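Local coordinates for epidermin modifying enzyme EPID (Staphylococcus epidermidis, PDB 1G63), which catalyses the FMN-dependent oxidative decarboxylation of the C-terminal cysteine residue of the epidermin precursor, working as a homododecamer with one flavin per subunit, at residues G93-L98 and V102-Y107; N55-I60 and V71-Y76; I16-Y21 and L78-S83; R119-P124 and K128-L133. One frame throughout, in Å; residues are numbered along the deposited sequence.

Contact 1: residues G93-L98 and V102-Y107; sequences GICDNL and VCLTGY. With FMN (flavin mononucleotide), chain M.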
# COMPACT_ATOMS: atom_id res chain seq x y z
N GLY B 93 -0.67 36.23 10.40
CA GLY B 93 0.55 35.91 9.67
C GLY B 93 0.88 34.43 9.59
O GLY B 93 1.99 34.04 9.22
N ILE B 94 -0.08 33.59 9.94
CA ILE B 94 0.16 32.16 9.87
C ILE B 94 0.06 31.68 8.45
O ILE B 94 -0.97 31.85 7.79
CB ILE B 94 -0.82 31.41 10.76
CG1 ILE B 94 -0.52 31.77 12.21
CG2 ILE B 94 -0.72 29.90 10.56
CD1 ILE B 94 -1.51 31.26 13.13
N CYS B 95 1.14 31.09 7.95
CA CYS B 95 1.19 30.60 6.59
C CYS B 95 1.73 29.17 6.54
O CYS B 95 2.86 28.94 6.10
CB CYS B 95 2.03 31.55 5.73
SG CYS B 95 3.50 32.21 6.55
N ASP B 96 0.90 28.22 6.97
CA ASP B 96 1.30 26.82 7.01
C ASP B 96 0.91 25.95 5.80
O ASP B 96 1.06 24.73 5.84
CB ASP B 96 0.79 26.16 8.31
CG ASP B 96 -0.71 26.31 8.50
OD1 ASP B 96 -1.41 26.80 7.59
OD2 ASP B 96 -1.19 25.92 9.58
N ASN B 97 0.41 26.58 4.74
CA ASN B 97 0.09 25.88 3.50
C ASN B 97 0.36 26.88 2.37
O ASN B 97 0.54 28.07 2.63
CB ASN B 97 -1.36 25.35 3.48
CG ASN B 97 -2.40 26.43 3.70
OD1 ASN B 97 -2.28 27.55 3.19
ND2 ASN B 97 -3.45 26.09 4.46
N LEU B 98 0.39 26.42 1.12
CA LEU B 98 0.68 27.31 -0.00
C LEU B 98 -0.25 28.51 -0.13
O LEU B 98 0.22 29.64 -0.26
CB LEU B 98 0.69 26.53 -1.33
CG LEU B 98 1.06 27.35 -2.58
CD1 LEU B 98 2.43 27.99 -2.42
CD2 LEU B 98 1.03 26.47 -3.82
N VAL B 102 0.89 32.34 0.17
CA VAL B 102 0.70 33.27 -0.93
C VAL B 102 0.01 34.53 -0.42
O VAL B 102 0.35 35.65 -0.83
CB VAL B 102 -0.14 32.62 -2.07
CG1 VAL B 102 -0.76 33.69 -2.98
CG2 VAL B 102 0.75 31.69 -2.89
N CYS B 103 -0.96 34.36 0.48
CA CYS B 103 -1.68 35.49 1.04
C CYS B 103 -0.82 36.38 1.92
O CYS B 103 -1.05 37.58 1.98
CB CYS B 103 -2.91 35.00 1.82
SG CYS B 103 -4.22 34.34 0.76
N LEU B 104 0.17 35.80 2.60
CA LEU B 104 1.06 36.61 3.44
C LEU B 104 1.92 37.47 2.52
O LEU B 104 2.04 38.68 2.70
CB LEU B 104 1.97 35.73 4.30
CG LEU B 104 3.01 36.51 5.12
CD1 LEU B 104 2.69 36.43 6.60
CD2 LEU B 104 4.41 35.96 4.87
N THR B 105 2.52 36.83 1.53
CA THR B 105 3.40 37.50 0.59
C THR B 105 2.69 38.60 -0.20
O THR B 105 3.25 39.66 -0.44
CB THR B 105 4.02 36.49 -0.39
OG1 THR B 105 4.70 35.47 0.35
CG2 THR B 105 5.01 37.17 -1.32
N GLY B 106 1.44 38.34 -0.60
CA GLY B 106 0.72 39.33 -1.39
C GLY B 106 -0.39 40.10 -0.68
O GLY B 106 -1.42 40.38 -1.29
N TYR B 107 -0.18 40.46 0.58
CA TYR B 107 -1.17 41.21 1.35
C TYR B 107 -1.61 42.51 0.68
O TYR B 107 -2.73 42.98 0.90
CB TYR B 107 -0.64 41.52 2.76
CG TYR B 107 0.58 42.41 2.79
CD1 TYR B 107 1.82 41.95 2.35
CD2 TYR B 107 0.50 43.73 3.26
CE1 TYR B 107 2.95 42.77 2.37
CE2 TYR B 107 1.63 44.56 3.28
CZ TYR B 107 2.85 44.07 2.84
OH TYR B 107 3.97 44.87 2.86
N1 FMN M . 9.33 30.65 3.85
C2 FMN M . 10.15 31.47 4.59
O2 FMN M . 9.81 32.04 5.59
N3 FMN M . 11.48 31.68 4.15
C4 FMN M . 12.03 31.13 3.04
O4 FMN M . 13.20 31.41 2.73
C4A FMN M . 11.15 30.28 2.23
N5 FMN M . 11.61 29.66 1.14
C5A FMN M . 10.82 28.75 0.51
C6 FMN M . 11.35 27.99 -0.62
C7 FMN M . 10.57 27.16 -1.39
C7M FMN M . 11.17 26.37 -2.56
C8 FMN M . 9.21 26.83 -0.93
C8M FMN M . 8.37 25.81 -1.65
C9 FMN M . 8.68 27.56 0.13
C9A FMN M . 9.43 28.51 0.87
N10 FMN M . 8.94 29.27 1.97
C10 FMN M . 9.78 30.07 2.74
C1' FMN M . 7.55 29.07 2.44
C2' FMN M . 7.53 28.04 3.59
O2' FMN M . 8.08 26.76 3.25
C3' FMN M . 6.10 27.82 4.07
O3' FMN M . 5.57 29.07 4.58
C4' FMN M . 5.91 26.75 5.13
O4' FMN M . 4.50 26.51 5.37
C5' FMN M . 6.60 27.04 6.46
O5' FMN M . 6.47 25.92 7.35
P FMN M . 7.33 25.74 8.65
O1P FMN M . 7.13 26.95 9.48
O2P FMN M . 8.76 25.51 8.27
O3P FMN M . 6.74 24.44 9.33
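The carbonyl O of Leu98 accepts a hydrogen bond from the backbone N of Val102 at 2.8 Å, the first i-to-i+4 bond of helix 98-105, which links the end of 93-98 to 102-107. At the other end of the loop the backbones come close where Gly93 passes Leu104, their CA atoms 6.3 Å apart. Gly93, with positive phi (72°), is the C' residue of the Schellman motif that ends the preceding helix. Its carbonyl O is met by Leu104 CD1 at 3.6 Å, a methyl carried across the gap because CG of Leu104 stands opposite the backbone N (chi1 175°). The other methyl, Leu104 CD2, lies 4.2 Å from Cys95 SG. Nearer the start of the helix, Leu98 CD1 packs on Val102 CG2 at 4.1 Å; both residues also touch the active-site His67. Asn97 is the N-cap, its OD1 taking the backbone N of Thr100. The loop between the two helices offers the carbonyl O of Cys95 to the flavin's ribityl chain, where it accepts from both O4' (3.0 Å) and O3' (3.1 Å) of FMN. Ala11 N and Ser83 OG of a second subunit bond to the same FMN, so this is one wall of a pocket built at a subunit interface.

Contact 2: residues N55-I60 and V71-Y76; sequences NLYDEI and VENHEY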
# COMPACT_ATOMS: atom_id res chain seq x y z
N ASN B 55 -4.61 28.28 -15.14
CA ASN B 55 -3.63 27.50 -14.40
C ASN B 55 -4.12 27.12 -13.01
O ASN B 55 -4.78 27.91 -12.34
CB ASN B 55 -2.31 28.25 -14.25
CG ASN B 55 -1.73 28.69 -15.56
OD1 ASN B 55 -2.09 29.74 -16.08
ND2 ASN B 55 -0.83 27.88 -16.11
N LEU B 56 -3.77 25.91 -12.59
CA LEU B 56 -4.12 25.42 -11.26
C LEU B 56 -2.82 25.16 -10.50
O LEU B 56 -1.98 24.39 -10.96
CB LEU B 56 -4.91 24.11 -11.36
CG LEU B 56 -5.03 23.29 -10.07
CD1 LEU B 56 -5.81 24.06 -9.01
CD2 LEU B 56 -5.72 21.98 -10.37
N TYR B 57 -2.66 25.82 -9.36
CA TYR B 57 -1.46 25.62 -8.56
C TYR B 57 -1.75 24.53 -7.53
O TYR B 57 -2.58 24.71 -6.64
CB TYR B 57 -1.06 26.92 -7.87
CG TYR B 57 -0.73 28.03 -8.83
CD1 TYR B 57 -1.58 29.13 -8.98
CD2 TYR B 57 0.42 27.98 -9.62
CE1 TYR B 57 -1.29 30.14 -9.88
CE2 TYR B 57 0.72 28.98 -10.53
CZ TYR B 57 -0.14 30.06 -10.66
OH TYR B 57 0.16 31.07 -11.55
N ASP B 58 -1.07 23.40 -7.68
CA ASP B 58 -1.26 22.25 -6.80
C ASP B 58 0.02 21.95 -6.01
O ASP B 58 1.00 21.48 -6.57
CB ASP B 58 -1.65 21.03 -7.65
CG ASP B 58 -2.00 19.81 -6.82
OD1 ASP B 58 -2.40 18.80 -7.43
OD2 ASP B 58 -1.87 19.84 -5.58
N GLU B 59 -0.00 22.23 -4.71
CA GLU B 59 1.17 22.01 -3.86
C GLU B 59 1.48 20.53 -3.59
O GLU B 59 2.57 20.20 -3.11
CB GLU B 59 1.01 22.76 -2.54
CG GLU B 59 -0.10 22.25 -1.66
CD GLU B 59 -0.38 23.16 -0.48
OE1 GLU B 59 0.53 23.36 0.36
OE2 GLU B 59 -1.51 23.67 -0.38
N ILE B 60 0.54 19.63 -3.88
CA ILE B 60 0.78 18.21 -3.67
C ILE B 60 1.53 17.69 -4.87
O ILE B 60 2.50 16.94 -4.74
CB ILE B 60 -0.53 17.43 -3.52
CG1 ILE B 60 -1.20 17.79 -2.19
CG2 ILE B 60 -0.25 15.94 -3.57
CD1 ILE B 60 -2.56 17.15 -2.01
N VAL B 71 2.82 35.33 -6.66
CA VAL B 71 2.35 36.65 -6.28
C VAL B 71 2.70 37.72 -7.32
O VAL B 71 1.87 38.57 -7.64
CB VAL B 71 2.91 37.05 -4.90
CG1 VAL B 71 2.61 38.52 -4.61
CG2 VAL B 71 2.28 36.16 -3.82
N GLU B 72 3.93 37.69 -7.83
CA GLU B 72 4.35 38.67 -8.82
C GLU B 72 3.60 38.49 -10.14
O GLU B 72 3.42 39.45 -10.89
CB GLU B 72 5.86 38.56 -9.08
CG GLU B 72 6.71 38.72 -7.83
CD GLU B 72 8.21 38.72 -8.11
OE1 GLU B 72 8.67 37.82 -8.86
OE2 GLU B 72 8.91 39.60 -7.56
N ASN B 73 3.15 37.27 -10.40
CA ASN B 73 2.43 36.95 -11.63
C ASN B 73 0.98 37.41 -11.63
O ASN B 73 0.29 37.28 -12.64
CB ASN B 73 2.48 35.44 -11.88
CG ASN B 73 1.87 35.05 -13.22
OD1 ASN B 73 1.23 34.00 -13.34
ND2 ASN B 73 2.09 35.89 -14.23
N HIS B 74 0.50 37.95 -10.52
CA HIS B 74 -0.88 38.40 -10.47
C HIS B 74 -1.05 39.84 -9.97
O HIS B 74 -0.29 40.33 -9.15
CB HIS B 74 -1.72 37.47 -9.58
CG HIS B 74 -1.78 36.05 -10.07
ND1 HIS B 74 -0.79 35.13 -9.81
CD2 HIS B 74 -2.70 35.41 -10.83
CE1 HIS B 74 -1.10 33.98 -10.38
NE2 HIS B 74 -2.25 34.12 -11.01
N GLU B 75 -2.08 40.50 -10.49
CA GLU B 75 -2.37 41.87 -10.09
C GLU B 75 -3.42 41.86 -8.98
O GLU B 75 -3.47 42.76 -8.15
CB GLU B 75 -2.87 42.67 -11.30
CG GLU B 75 -1.76 43.06 -12.28
CD GLU B 75 -2.28 43.84 -13.48
OE1 GLU B 75 -2.96 44.87 -13.29
OE2 GLU B 75 -2.01 43.42 -14.63
N TYR B 76 -4.26 40.83 -8.98
CA TYR B 76 -5.30 40.70 -7.97
C TYR B 76 -5.30 39.30 -7.38
O TYR B 76 -5.17 38.31 -8.10
CB TYR B 76 -6.67 40.99 -8.56
CG TYR B 76 -6.72 42.18 -9.48
CD1 TYR B 76 -6.28 42.08 -10.80
CD2 TYR B 76 -7.19 43.42 -9.04
CE1 TYR B 76 -6.32 43.18 -11.66
CE2 TYR B 76 -7.23 44.52 -9.88
CZ TYR B 76 -6.79 44.40 -11.19
OH TYR B 76 -6.83 45.48 -12.05
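The His74 imidazole is gripped at both ring nitrogens, ND1 by the carbonyl O of Ile70 and NE2 by Asn33 OD1, which fixes its rotation, and the Tyr57 hydroxyl lies at its edge, near the ring plane, with Tyr57 OH 3.4 Å from His74 CE1. The Tyr57 side chain spans the distance to residues 71-76, whose backbone stays far off: the closest CA pair, Tyr57 and Val71, is 11.9 Å apart. The two side chains approach from opposite directions, each with CG turned away from its own carbonyl carbon (chi1 -61° in both), and this turn sends the rings toward each other. In the Rossmann-like fold this joins the outermost strand 56-57 of the parallel sheet to the chain leaving helix 67-72, just before strand 76-82 begins. Leu6 of strand 5-9 touches both Tyr57 and His74, while Asn33 and Leu35 of strand 32-36 pack against the tyrosine. One residue beyond Tyr57, Asp58 OD2 accepts the backbone N of Ile60 at 3.0 Å, an Asx turn in which the donor stands above the carboxylate plane, 48° out of it.

Contact 3: residues I16-Y21 and L78-S83; sequences ININHY and LVLPAS. With FMN (flavin mononucleotide), chain N.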
# COMPACT_ATOMS: atom_id res chain seq x y z
N ILE B 16 -17.88 24.56 -3.80
CA ILE B 16 -18.41 23.64 -4.80
C ILE B 16 -18.99 24.39 -6.00
O ILE B 16 -19.28 23.79 -7.04
CB ILE B 16 -19.53 22.74 -4.22
CG1 ILE B 16 -20.80 23.56 -3.97
CG2 ILE B 16 -19.05 22.10 -2.93
CD1 ILE B 16 -21.98 22.73 -3.52
N ASN B 17 -19.18 25.70 -5.85
CA ASN B 17 -19.72 26.53 -6.93
C ASN B 17 -18.67 27.50 -7.49
O ASN B 17 -19.00 28.40 -8.26
CB ASN B 17 -20.92 27.34 -6.42
CG ASN B 17 -22.12 26.47 -6.10
OD1 ASN B 17 -22.90 26.78 -5.20
ND2 ASN B 17 -22.28 25.37 -6.85
N ILE B 18 -17.41 27.31 -7.10
CA ILE B 18 -16.34 28.19 -7.55
C ILE B 18 -16.18 28.23 -9.08
O ILE B 18 -15.74 29.23 -9.63
CB ILE B 18 -14.98 27.80 -6.89
CG1 ILE B 18 -13.97 28.94 -7.06
CG2 ILE B 18 -14.42 26.52 -7.50
CD1 ILE B 18 -14.39 30.24 -6.39
N ASN B 19 -16.53 27.14 -9.75
CA ASN B 19 -16.41 27.09 -11.20
C ASN B 19 -17.22 28.19 -11.88
O ASN B 19 -16.81 28.70 -12.92
CB ASN B 19 -16.84 25.71 -11.72
CG ASN B 19 -18.26 25.34 -11.30
OD1 ASN B 19 -18.53 25.10 -10.12
ND2 ASN B 19 -19.17 25.30 -12.27
N HIS B 20 -18.35 28.55 -11.29
CA HIS B 20 -19.20 29.60 -11.86
C HIS B 20 -18.49 30.95 -11.88
O HIS B 20 -18.60 31.70 -12.85
CB HIS B 20 -20.50 29.73 -11.06
CG HIS B 20 -21.40 28.55 -11.16
ND1 HIS B 20 -21.78 28.01 -12.37
CD2 HIS B 20 -22.00 27.80 -10.20
CE1 HIS B 20 -22.59 26.99 -12.15
NE2 HIS B 20 -22.74 26.84 -10.85
N TYR B 21 -17.76 31.25 -10.81
CA TYR B 21 -17.04 32.52 -10.75
C TYR B 21 -15.93 32.56 -11.78
O TYR B 21 -15.70 33.60 -12.41
CB TYR B 21 -16.44 32.72 -9.35
CG TYR B 21 -17.44 33.06 -8.28
CD1 TYR B 21 -18.15 32.06 -7.62
CD2 TYR B 21 -17.68 34.38 -7.92
CE1 TYR B 21 -19.08 32.37 -6.63
CE2 TYR B 21 -18.62 34.71 -6.94
CZ TYR B 21 -19.31 33.70 -6.30
OH TYR B 21 -20.23 34.01 -5.32
N LEU B 78 -7.70 37.07 -4.84
CA LEU B 78 -8.95 36.97 -4.11
C LEU B 78 -9.00 35.68 -3.30
O LEU B 78 -8.57 34.63 -3.77
CB LEU B 78 -10.15 36.95 -5.07
CG LEU B 78 -10.57 38.17 -5.89
CD1 LEU B 78 -9.40 38.73 -6.69
CD2 LEU B 78 -11.71 37.76 -6.80
N VAL B 79 -9.51 35.77 -2.08
CA VAL B 79 -9.67 34.57 -1.29
C VAL B 79 -11.19 34.43 -1.32
O VAL B 79 -11.93 35.13 -0.63
CB VAL B 79 -9.11 34.75 0.14
CG1 VAL B 79 -9.66 35.99 0.75
CG2 VAL B 79 -9.44 33.52 0.98
N LEU B 80 -11.64 33.53 -2.19
CA LEU B 80 -13.06 33.32 -2.44
C LEU B 80 -13.36 31.84 -2.69
O LEU B 80 -12.85 31.25 -3.63
CB LEU B 80 -13.45 34.15 -3.67
CG LEU B 80 -14.82 34.02 -4.34
CD1 LEU B 80 -15.90 34.61 -3.46
CD2 LEU B 80 -14.78 34.74 -5.67
N PRO B 81 -14.16 31.20 -1.82
CA PRO B 81 -14.78 31.79 -0.62
C PRO B 81 -13.69 31.84 0.45
O PRO B 81 -12.73 31.08 0.39
CB PRO B 81 -15.86 30.78 -0.23
CG PRO B 81 -15.95 29.84 -1.40
CD PRO B 81 -14.58 29.80 -1.97
N ALA B 82 -13.85 32.74 1.41
CA ALA B 82 -12.88 32.87 2.49
C ALA B 82 -13.47 32.34 3.79
O ALA B 82 -14.47 32.85 4.29
CB ALA B 82 -12.48 34.32 2.65
N SER B 83 -12.84 31.30 4.33
CA SER B 83 -13.28 30.68 5.58
C SER B 83 -12.81 31.49 6.79
O SER B 83 -11.85 32.26 6.70
CB SER B 83 -12.71 29.26 5.69
OG SER B 83 -11.29 29.30 5.70
N1 FMN N . -15.96 27.13 7.36
C2 FMN N . -16.20 28.41 6.94
O2 FMN N . -15.55 29.35 7.28
N3 FMN N . -17.30 28.65 6.04
C4 FMN N . -18.13 27.70 5.57
O4 FMN N . -19.07 28.01 4.82
C4A FMN N . -17.90 26.33 6.04
N5 FMN N . -18.63 25.32 5.59
C5A FMN N . -18.28 24.04 5.91
C6 FMN N . -19.02 22.91 5.33
C7 FMN N . -18.81 21.62 5.71
C7M FMN N . -19.61 20.47 5.07
C8 FMN N . -17.64 21.30 6.55
C8M FMN N . -17.28 19.87 6.88
C9 FMN N . -16.94 22.35 7.12
C9A FMN N . -17.21 23.71 6.84
N10 FMN N . -16.51 24.83 7.39
C10 FMN N . -16.74 26.12 6.95
C1' FMN N . -15.40 24.59 8.32
C2' FMN N . -14.06 24.60 7.54
O2' FMN N . -13.99 23.63 6.48
C3' FMN N . -12.89 24.35 8.49
O3' FMN N . -12.83 25.45 9.46
C4' FMN N . -11.53 24.20 7.84
O4' FMN N . -10.53 23.78 8.81
C5' FMN N . -11.03 25.44 7.10
O5' FMN N . -9.80 25.16 6.42
P FMN N . -9.18 26.11 5.30
O1P FMN N . -9.02 27.46 5.92
O2P FMN N . -10.09 26.08 4.13
O3P FMN N . -7.80 25.45 4.96
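The first turn of helix 18-25 passes strand 76-82 at the corner the chain turns at Leu80 and Pro81, with Ile18 and Leu80 nearest at 7.9 Å between CA atoms. Ile18 reaches over with its CD1 methyl, which sits 3.3 Å from the carbonyl O of Leu80 and 4.4 Å from Pro81 CD. CG1 of Ile18 lies opposite the backbone N (chi1 -164°), and this extends the branch toward the strand. Leu80 answers with CD2, which makes an off-centre CH-pi contact with the Tyr21 ring, 4.2 Å from its centroid and 30° off the normal; the closest ring atom is Tyr21 CD2, at 3.7 Å. The two side chains cross at about a right angle. The hydroxyl of Tyr21 is hydrogen-bonded to the carbonyl O of Pro163. In the Rossmann-like fold, helix 18-25 follows the first strand, 5-9, and here covers one of the two middle strands, 76-82, beside it; Ile18 also touches Ile7 of strand 5-9. Beyond the cis peptide bond before Pro81, the chain delivers Ser83 to the flavin: its OG donates to phosphate O1P of FMN at 2.9 Å. Ser83 is also the N-cap of helix 84-91, its OG bonded to Thr86 N.

Contact 4: residues R119-P124 and K128-L133; sequences RMWGNP and KNIDLL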
# COMPACT_ATOMS: atom_id res chain seq x y z
N ARG B 119 -23.61 32.38 12.66
CA ARG B 119 -23.12 32.25 14.03
C ARG B 119 -21.60 32.33 14.12
O ARG B 119 -21.06 32.85 15.09
CB ARG B 119 -23.60 30.94 14.66
CG ARG B 119 -22.97 30.67 16.03
CD ARG B 119 -23.76 29.66 16.84
NE ARG B 119 -25.06 30.18 17.24
CZ ARG B 119 -26.09 29.46 17.65
NH1 ARG B 119 -27.21 30.08 17.98
NH2 ARG B 119 -26.02 28.13 17.71
N MET B 120 -20.91 31.80 13.12
CA MET B 120 -19.44 31.84 13.10
C MET B 120 -19.00 33.28 12.90
O MET B 120 -17.98 33.72 13.45
CB MET B 120 -18.89 30.98 11.96
CG MET B 120 -19.16 29.49 12.09
SD MET B 120 -18.56 28.60 10.64
CE MET B 120 -16.76 28.68 10.93
N TRP B 121 -19.78 34.01 12.10
CA TRP B 121 -19.50 35.40 11.79
C TRP B 121 -19.50 36.28 13.04
O TRP B 121 -18.82 37.30 13.07
CB TRP B 121 -20.53 35.91 10.79
CG TRP B 121 -20.32 37.32 10.35
CD1 TRP B 121 -21.15 38.38 10.57
CD2 TRP B 121 -19.21 37.83 9.59
NE1 TRP B 121 -20.64 39.51 10.00
CE2 TRP B 121 -19.45 39.21 9.40
CE3 TRP B 121 -18.05 37.26 9.07
CZ2 TRP B 121 -18.56 40.03 8.69
CZ3 TRP B 121 -17.16 38.07 8.37
CH2 TRP B 121 -17.42 39.45 8.19
N GLY B 122 -20.26 35.88 14.06
CA GLY B 122 -20.32 36.66 15.28
C GLY B 122 -19.19 36.44 16.26
O GLY B 122 -19.16 37.07 17.32
N ASN B 123 -18.24 35.56 15.92
CA ASN B 123 -17.12 35.28 16.81
C ASN B 123 -16.26 36.52 17.06
O ASN B 123 -15.81 37.17 16.12
CB ASN B 123 -16.26 34.15 16.25
CG ASN B 123 -15.14 33.74 17.19
OD1 ASN B 123 -14.12 34.43 17.29
ND2 ASN B 123 -15.33 32.63 17.89
N PRO B 124 -16.02 36.86 18.33
CA PRO B 124 -15.23 38.02 18.76
C PRO B 124 -13.82 38.05 18.21
O PRO B 124 -13.32 39.09 17.78
CB PRO B 124 -15.22 37.89 20.29
CG PRO B 124 -16.43 37.08 20.59
CD PRO B 124 -16.43 36.06 19.50
N LYS B 128 -12.27 40.68 15.56
CA LYS B 128 -11.11 41.45 15.97
C LYS B 128 -10.04 41.35 14.89
O LYS B 128 -9.33 42.32 14.60
CB LYS B 128 -10.60 40.91 17.30
CG LYS B 128 -9.47 41.71 17.91
CD LYS B 128 -9.44 41.54 19.43
CE LYS B 128 -10.68 42.17 20.08
NZ LYS B 128 -10.64 42.13 21.58
N ASN B 129 -9.94 40.18 14.27
CA ASN B 129 -8.96 39.94 13.21
C ASN B 129 -9.36 40.66 11.92
O ASN B 129 -8.50 41.12 11.16
CB ASN B 129 -8.82 38.44 12.95
CG ASN B 129 -7.99 37.74 14.00
OD1 ASN B 129 -8.05 36.52 14.14
ND2 ASN B 129 -7.19 38.50 14.75
N ILE B 130 -10.67 40.73 11.66
CA ILE B 130 -11.16 41.39 10.47
C ILE B 130 -10.83 42.88 10.55
O ILE B 130 -10.47 43.51 9.55
CB ILE B 130 -12.68 41.20 10.30
CG1 ILE B 130 -12.95 39.77 9.82
CG2 ILE B 130 -13.24 42.22 9.32
CD1 ILE B 130 -14.38 39.47 9.54
N ASP B 131 -10.96 43.44 11.75
CA ASP B 131 -10.64 44.85 11.95
C ASP B 131 -9.15 45.02 11.70
O ASP B 131 -8.72 45.93 10.99
CB ASP B 131 -10.98 45.27 13.38
CG ASP B 131 -12.48 45.33 13.64
OD1 ASP B 131 -12.86 45.33 14.84
OD2 ASP B 131 -13.26 45.39 12.66
N LEU B 132 -8.37 44.11 12.27
CA LEU B 132 -6.93 44.16 12.10
C LEU B 132 -6.53 44.17 10.62
O LEU B 132 -5.66 44.92 10.20
CB LEU B 132 -6.28 42.98 12.82
CG LEU B 132 -4.76 42.99 12.90
CD1 LEU B 132 -4.27 44.26 13.57
CD2 LEU B 132 -4.30 41.77 13.69
N LEU B 133 -7.18 43.32 9.84
CA LEU B 133 -6.89 43.22 8.42
C LEU B 133 -7.22 44.51 7.68
O LEU B 133 -6.43 45.00 6.87
CB LEU B 133 -7.68 42.06 7.80
CG LEU B 133 -7.24 40.64 8.17
CD1 LEU B 133 -8.30 39.65 7.73
CD2 LEU B 133 -5.90 40.33 7.53
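Apolar packing joins Trp121 to Ile130. The CD1 methyl of Ile130 reaches the six-membered part of the indole, approaching CZ3 and CH2 obliquely, and the two side chains cross at about a right angle. Trp121 has CG opposite its backbone N (chi1 -178°), which carries the indole out toward helix 124-134. Pro114, Met116 and Pro143 also pack against the indole, while Ile130 and Leu133 both touch Val140 of strand 139-140. Backbone hydrogen bonding makes the second link: Lys128 N donates to the carbonyl O of Pro124 at 2.9 Å, with the donor tilted 27° from the carbonyl plane. This is a first-turn bond of helix 124-134, and Lys128 CB lies 3.3 Å from the same oxygen of Pro124. The short helix 118-121 thus leads through a short loop at Gly122 and Asn123 into the helix that precedes the edge strand 139-140 of the parallel sheet in this Rossmann-like fold. Capping bonds mark the junction. Asn123 is the N-cap, its OD1 accepting from Leu126 N and, weakly, from Phe125 N. Asn123 ND2 bonds to the carbonyl O of Leu104 of a neighbouring subunit.

How the contacts relate
From the N terminus, contact 3 opens first: residues 16-21 pair with 78-83 to close a long loop, and contact 2 (55-60 with 71-76) falls wholly within it. Contacts 1 and 4 follow in series, and no two contacts cross. Contact 2 ties the edge strand 56-57 to the exit of helix 67-72; contact 3 ties helix 18-25 to strand 76-82, one of the two middle strands. Contact 1 joins the loop after helix 84-91 to helix 98-105, and contact 4 joins helix 118-121 to helix 124-134. Contacts 1 and 2 touch directly, through Leu98 N and Glu59 OE1 and through Val71 packed on helix 98-105. Contacts 2 and 4 lie on opposite sides of the chain's centre.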